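Local coordinates for protein structure-specific endonuclease subunit SLX1 (Candida glabrata, PDB 4XM5) that probably acts as the metal-dependent catalytic subunit of the SLX1-SLX4 endonuclease, nicking branched DNA near single-strand junctions during repair and recombination, at residues A[2-7]-A[297-302]; A[202-207]-A[292-297]. All coordinates share one frame; numbering follows the deposited sequence.

Interaction 1 of 2, residues A[2-7]-A[297-302]; sequences EEFQQI and KLNKDN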
loop_
_atom_site.group_PDB
_atom_site.type_symbol
_atom_site.label_atom_id
_atom_site.label_comp_id
_atom_site.label_asym_id
_atom_site.label_seq_id
_atom_site.Cartn_x
_atom_site.Cartn_y
_atom_site.Cartn_z
ATOM N N GLU A 2 -7.677 0.443 -12.350
ATOM C CA GLU A 2 -7.214 -0.520 -13.342
ATOM C C GLU A 2 -5.711 -0.757 -13.208
ATOM O O GLU A 2 -5.118 -0.532 -12.147
ATOM C CB GLU A 2 -7.553 -0.037 -14.756
ATOM N N GLU A 3 -5.094 -1.202 -14.295
ATOM C CA GLU A 3 -3.660 -1.441 -14.303
ATOM C C GLU A 3 -2.882 -0.161 -14.612
ATOM O O GLU A 3 -1.674 -0.204 -14.841
ATOM C CB GLU A 3 -3.309 -2.523 -15.319
ATOM C CG GLU A 3 -3.659 -2.140 -16.729
ATOM C CD GLU A 3 -3.499 -3.288 -17.692
ATOM O OE1 GLU A 3 -2.400 -3.884 -17.730
ATOM O OE2 GLU A 3 -4.474 -3.601 -18.408
ATOM N N PHE A 4 -3.569 0.982 -14.611
ATOM C CA PHE A 4 -2.894 2.252 -14.851
ATOM C C PHE A 4 -2.989 3.217 -13.667
ATOM O O PHE A 4 -2.670 4.408 -13.806
ATOM C CB PHE A 4 -3.447 2.907 -16.120
ATOM C CG PHE A 4 -2.994 2.232 -17.381
ATOM C CD1 PHE A 4 -1.808 2.609 -17.996
ATOM C CD2 PHE A 4 -3.734 1.192 -17.935
ATOM C CE1 PHE A 4 -1.375 1.971 -19.145
ATOM C CE2 PHE A 4 -3.309 0.552 -19.085
ATOM C CZ PHE A 4 -2.128 0.943 -19.694
ATOM N N GLN A 5 -3.415 2.714 -12.509
ATOM C CA GLN A 5 -3.540 3.571 -11.327
ATOM C C GLN A 5 -2.141 4.022 -10.925
ATOM O O GLN A 5 -1.186 3.256 -11.032
ATOM C CB GLN A 5 -4.279 2.847 -10.179
ATOM C CG GLN A 5 -3.454 2.428 -8.964
ATOM C CD GLN A 5 -4.284 1.662 -7.899
ATOM O OE1 GLN A 5 -4.239 0.427 -7.811
ATOM N NE2 GLN A 5 -5.033 2.405 -7.092
ATOM N N GLN A 6 -2.008 5.279 -10.509
ATOM C CA GLN A 6 -0.694 5.830 -10.208
ATOM C C GLN A 6 -0.515 6.040 -8.722
ATOM O O GLN A 6 -1.484 6.076 -7.973
ATOM C CB GLN A 6 -0.463 7.154 -10.958
ATOM C CG GLN A 6 -1.349 8.336 -10.512
ATOM C CD GLN A 6 -0.790 9.715 -10.925
ATOM O OE1 GLN A 6 -1.193 10.281 -11.944
ATOM N NE2 GLN A 6 0.144 10.244 -10.135
ATOM N N ILE A 7 0.735 6.143 -8.292
ATOM C CA ILE A 7 1.017 6.732 -7.006
ATOM C C ILE A 7 0.622 8.208 -7.068
ATOM O O ILE A 7 1.050 8.924 -7.970
ATOM C CB ILE A 7 2.504 6.588 -6.631
ATOM C CG1 ILE A 7 2.849 5.117 -6.363
ATOM C CG2 ILE A 7 2.861 7.480 -5.424
ATOM C CD1 ILE A 7 4.320 4.800 -6.496
ATOM N N LYS A 297 4.031 6.738 -13.302
ATOM C CA LYS A 297 3.433 7.929 -13.874
ATOM C C LYS A 297 3.808 8.092 -15.352
ATOM O O LYS A 297 2.951 8.366 -16.193
ATOM C CB LYS A 297 3.860 9.150 -13.055
ATOM C CG LYS A 297 3.457 10.462 -13.631
ATOM C CD LYS A 297 1.976 10.637 -13.503
ATOM C CE LYS A 297 1.589 12.079 -13.722
ATOM N NZ LYS A 297 0.117 12.155 -13.763
ATOM N N LEU A 298 5.083 7.915 -15.670
ATOM C CA LEU A 298 5.531 8.044 -17.054
ATOM C C LEU A 298 4.841 7.013 -17.928
ATOM O O LEU A 298 4.526 7.272 -19.084
ATOM C CB LEU A 298 7.045 7.856 -17.178
ATOM C CG LEU A 298 8.049 8.939 -16.827
ATOM C CD1 LEU A 298 9.330 8.230 -16.433
ATOM C CD2 LEU A 298 8.292 9.851 -18.021
ATOM N N ASN A 299 4.637 5.827 -17.372
ATOM C CA ASN A 299 3.938 4.790 -18.095
ATOM C C ASN A 299 2.476 5.158 -18.294
ATOM O O ASN A 299 1.941 5.023 -19.387
ATOM C CB ASN A 299 4.051 3.469 -17.357
ATOM C CG ASN A 299 3.299 2.368 -18.048
ATOM O OD1 ASN A 299 2.143 2.102 -17.735
ATOM N ND2 ASN A 299 3.943 1.732 -19.010
ATOM N N LYS A 300 1.845 5.638 -17.227
ATOM C CA LYS A 300 0.435 6.034 -17.247
ATOM C C LYS A 300 0.140 7.176 -18.213
ATOM O O LYS A 300 -0.795 7.097 -19.011
ATOM C CB LYS A 300 -0.016 6.445 -15.843
ATOM C CG LYS A 300 -1.363 7.173 -15.811
ATOM C CD LYS A 300 -1.633 7.786 -14.438
ATOM C CE LYS A 300 -2.997 8.450 -14.372
ATOM N NZ LYS A 300 -2.914 9.834 -13.788
ATOM N N ASP A 301 0.930 8.242 -18.126
ATOM C CA ASP A 301 0.665 9.443 -18.910
ATOM C C ASP A 301 0.732 9.171 -20.412
ATOM O O ASP A 301 -0.063 9.716 -21.175
ATOM C CB ASP A 301 1.639 10.562 -18.523
ATOM C CG ASP A 301 1.192 11.322 -17.275
ATOM O OD1 ASP A 301 0.276 10.841 -16.556
ATOM O OD2 ASP A 301 1.764 12.408 -17.016
ATOM N N ASN A 302 1.667 8.318 -20.824
ATOM C CA ASN A 302 1.805 7.936 -22.233
ATOM C C ASN A 302 0.509 7.378 -22.829
ATOM O O ASN A 302 -0.018 7.912 -23.801
ATOM C CB ASN A 302 2.929 6.912 -22.394
ATOM C CG ASN A 302 2.774 6.074 -23.639
ATOM O OD1 ASN A 302 2.630 6.601 -24.737
ATOM N ND2 ASN A 302 2.785 4.756 -23.472
#
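Gln6 OE1 accepts hydrogen bonds from both Lys297 and Lys300, and this shared oxygen ties the N-terminal loop to the end of helix 288-302. Lys300 NZ donates to Gln6 OE1 at 2.6 Å, lying in the carbonyl plane on a lone pair with a C=O...N angle of 137°. Lys297 NZ reaches the same Gln6 OE1 at 2.9 Å but is tilted 21° from that plane. The routes differ as well: Lys297, kinked at its second torsion, runs alongside Gln6 in the same direction, whereas Lys300 slants across it, extended until a bend at the last torsion brings NZ to the amide. On the way, Lys300 CD packs 3.6 Å from Phe4 O and 3.7 Å from Gln6 CB.

The other end of the Gln6 amide is also engaged. Gln6 NE2 donates to Ile7 O at 2.7 Å along an almost straight N-H...O line (176°) with the acceptor in the amide plane, and it also bonds Asp9 OD1. Partners at both ends fix the rotation of the amide. Lys297 NZ has a second partner, Asp301 OD1, 3.1 Å away, which is met on its syn lone pair, a salt bridge one helical turn further on. Beside this cluster, Phe4 CE1 lies 3.8 Å from Asn299 OD1, and Lys300 CA sits at the ring edge. Asn299 ND2 makes a weak bond to Asn237 O, while Gln5 OE1 turns to Arg72 N of the second subunit.

Two ammonium groups on one neutral oxygen should polarise the Gln6 amide, and the carboxylates of Asp301 and Asp9 nearby probably offset part of the local positive charge. The contact is therefore mainly polar, near the surface of the chain and beside the second subunit, with the Lys300 chain and the Phe4 ring packed along one side.

Interaction 2 of 2, residues A[202-207]-A[292-297]; sequences TKTLLL and IYYSIK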
loop_
_atom_site.group_PDB
_atom_site.type_symbol
_atom_site.label_atom_id
_atom_site.label_comp_id
_atom_site.label_asym_id
_atom_site.label_seq_id
_atom_site.Cartn_x
_atom_site.Cartn_y
_atom_site.Cartn_z
ATOM N N THR A 202 6.589 17.749 -11.643
ATOM C CA THR A 202 6.384 18.134 -13.043
ATOM C C THR A 202 7.685 18.313 -13.839
ATOM O O THR A 202 7.851 17.741 -14.915
ATOM C CB THR A 202 5.595 19.444 -13.119
ATOM O OG1 THR A 202 4.365 19.290 -12.395
ATOM C CG2 THR A 202 5.335 19.847 -14.564
ATOM N N LYS A 203 8.595 19.128 -13.315
ATOM C CA LYS A 203 9.906 19.299 -13.933
ATOM C C LYS A 203 10.613 17.964 -14.138
ATOM O O LYS A 203 11.109 17.685 -15.237
ATOM C CB LYS A 203 10.791 20.208 -13.089
ATOM C CG LYS A 203 12.225 20.286 -13.579
ATOM C CD LYS A 203 13.083 21.149 -12.658
ATOM C CE LYS A 203 14.494 21.328 -13.216
ATOM N NZ LYS A 203 15.339 22.172 -12.330
ATOM N N THR A 204 10.670 17.147 -13.086
ATOM C CA THR A 204 11.410 15.891 -13.167
ATOM C C THR A 204 10.766 14.977 -14.216
ATOM O O THR A 204 11.474 14.426 -15.049
ATOM C CB THR A 204 11.505 15.183 -11.793
ATOM O OG1 THR A 204 12.194 16.026 -10.866
ATOM C CG2 THR A 204 12.281 13.883 -11.897
ATOM N N LEU A 205 9.437 14.854 -14.201
ATOM C CA LEU A 205 8.703 14.089 -15.216
ATOM C C LEU A 205 8.995 14.511 -16.648
ATOM O O LEU A 205 9.362 13.693 -17.502
ATOM C CB LEU A 205 7.204 14.218 -14.991
ATOM C CG LEU A 205 6.523 13.242 -14.043
ATOM C CD1 LEU A 205 5.068 13.605 -13.967
ATOM C CD2 LEU A 205 6.690 11.795 -14.488
ATOM N N LEU A 206 8.798 15.797 -16.915
ATOM C CA LEU A 206 9.010 16.349 -18.258
ATOM C C LEU A 206 10.396 16.017 -18.800
ATOM O O LEU A 206 10.538 15.690 -19.976
ATOM C CB LEU A 206 8.780 17.861 -18.254
ATOM C CG LEU A 206 7.314 18.286 -18.161
ATOM C CD1 LEU A 206 7.219 19.797 -18.018
ATOM C CD2 LEU A 206 6.512 17.816 -19.363
ATOM N N LEU A 207 11.407 16.066 -17.935
ATOM C CA LEU A 207 12.775 15.732 -18.340
ATOM C C LEU A 207 12.978 14.224 -18.535
ATOM O O LEU A 207 13.807 13.824 -19.348
ATOM C CB LEU A 207 13.794 16.280 -17.326
ATOM C CG LEU A 207 13.938 17.811 -17.216
ATOM C CD1 LEU A 207 14.536 18.229 -15.872
ATOM C CD2 LEU A 207 14.749 18.380 -18.383
ATOM N N ILE A 292 9.682 4.482 -8.348
ATOM C CA ILE A 292 8.438 3.871 -8.786
ATOM C C ILE A 292 7.393 4.919 -9.182
ATOM O O ILE A 292 6.725 4.768 -10.208
ATOM C CB ILE A 292 7.843 2.952 -7.705
ATOM C CG1 ILE A 292 8.785 1.777 -7.448
ATOM C CG2 ILE A 292 6.477 2.444 -8.142
ATOM C CD1 ILE A 292 8.253 0.780 -6.467
ATOM N N TYR A 293 7.253 5.978 -8.388
ATOM C CA TYR A 293 6.288 7.024 -8.736
ATOM C C TYR A 293 6.473 7.508 -10.191
ATOM O O TYR A 293 5.508 7.548 -10.964
ATOM C CB TYR A 293 6.374 8.227 -7.789
ATOM C CG TYR A 293 5.672 9.454 -8.392
ATOM C CD1 TYR A 293 4.307 9.638 -8.228
ATOM C CD2 TYR A 293 6.375 10.406 -9.157
ATOM C CE1 TYR A 293 3.651 10.718 -8.788
ATOM C CE2 TYR A 293 5.720 11.482 -9.734
ATOM C CZ TYR A 293 4.354 11.629 -9.533
ATOM O OH TYR A 293 3.658 12.687 -10.078
ATOM N N TYR A 294 7.696 7.870 -10.576
ATOM C CA TYR A 294 7.880 8.410 -11.918
ATOM C C TYR A 294 7.751 7.287 -12.925
ATOM O O TYR A 294 7.265 7.497 -14.033
ATOM C CB TYR A 294 9.232 9.106 -12.091
ATOM C CG TYR A 294 9.412 10.361 -11.299
ATOM C CD1 TYR A 294 8.814 11.554 -11.695
ATOM C CD2 TYR A 294 10.217 10.370 -10.178
ATOM C CE1 TYR A 294 9.004 12.731 -10.964
ATOM C CE2 TYR A 294 10.414 11.518 -9.450
ATOM C CZ TYR A 294 9.810 12.700 -9.842
ATOM O OH TYR A 294 10.020 13.817 -9.087
ATOM N N SER A 295 8.175 6.088 -12.538
ATOM C CA SER A 295 8.066 4.953 -13.436
ATOM C C SER A 295 6.621 4.743 -13.806
ATOM O O SER A 295 6.272 4.627 -14.976
ATOM C CB SER A 295 8.626 3.689 -12.800
ATOM O OG SER A 295 8.540 2.574 -13.703
ATOM N N ILE A 296 5.783 4.683 -12.788
ATOM C CA ILE A 296 4.369 4.387 -12.971
ATOM C C ILE A 296 3.708 5.523 -13.724
ATOM O O ILE A 296 2.929 5.313 -14.650
ATOM C CB ILE A 296 3.653 4.182 -11.603
ATOM C CG1 ILE A 296 4.057 2.846 -10.975
ATOM C CG2 ILE A 296 2.157 4.263 -11.762
ATOM C CD1 ILE A 296 3.965 1.651 -11.920
ATOM N N LYS A 297 4.031 6.738 -13.302
ATOM C CA LYS A 297 3.433 7.929 -13.874
ATOM C C LYS A 297 3.808 8.092 -15.352
ATOM O O LYS A 297 2.951 8.366 -16.193
ATOM C CB LYS A 297 3.860 9.150 -13.055
ATOM C CG LYS A 297 3.457 10.462 -13.631
ATOM C CD LYS A 297 1.976 10.637 -13.503
ATOM C CE LYS A 297 1.589 12.079 -13.722
ATOM N NZ LYS A 297 0.117 12.155 -13.763
#
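Thr204 meets Tyr294 with its methyl over the ring: Thr204 CG2 lies 3.8 Å from the centroid of the Tyr294 ring, 27° off the normal, which defines a CH-pi contact displaced toward the rim. This placement follows from chi1 of -61°, which sets CG2 anti to the backbone N and turns OG1 to the carbonyl of Glu200, its hydrogen-bond partner one turn back in the same helix. Thr204 CB in turn rests 3.4 Å from Tyr294 OH. The opposite face of the Tyr294 ring is occupied by Tyr293, whose CD2 lies over the centre, so the Tyr294 ring lies between the Thr204 methyl and the Tyr293 ring.

Leu205 follows and works at the edge of the same ring, its CD2 3.5 Å from Tyr294 CD1 and close to the ring plane. The other methyl, Leu205 CD1, packs 3.5 Å from Lys297 CG; there the lysine contributes only aliphatic carbon, its ammonium group being committed to Gln6 and Asp301. Leu205 CD1 also approaches Tyr293 OH at 4.2 Å, a hydroxyl hydrogen-bonded to Asp9 OD1. Further along helix 176-214, Tyr208 meets Tyr294 edge-to-face, extending the aromatic packing.

The segment axes pass 10.7 Å apart with a signed crossing angle of -57°, a distance consistent with the bulky tyrosine and leucine lying between them. A zinc ion lies about 12 Å from the Thr204 side chain. Such oblique helix-helix packing, here with a CH-pi contact, joins the long helix 176-214, which links the GIY-YIG nuclease and the RING-like zinc-binding part of SLX1, to helix 288-302 at the C-terminal end of that zinc-binding part.

How the interactions relate
From the N terminus, the loop 2-7 comes first, ahead of strand 12-18 of the nuclease part. The chain then runs through the mixed sheet and along helix 176-214, where residues 202-207 lie, before crossing the zinc-finger region into helix 288-302. Interaction 2 closes a loop of 84 residues between 202-207 and 292-297. Interaction 1, between 2-7 and 297-302, closes one of 289 residues and encloses it, so the two nest. Their centres lie 10 Å apart and both use helix 288-302, sharing Lys297. Packing of Ile7 on Tyr293 and Ile292 bridges them directly. Together they hold the C-terminal helix between the long helix and the N-terminal loop, beside the second subunit.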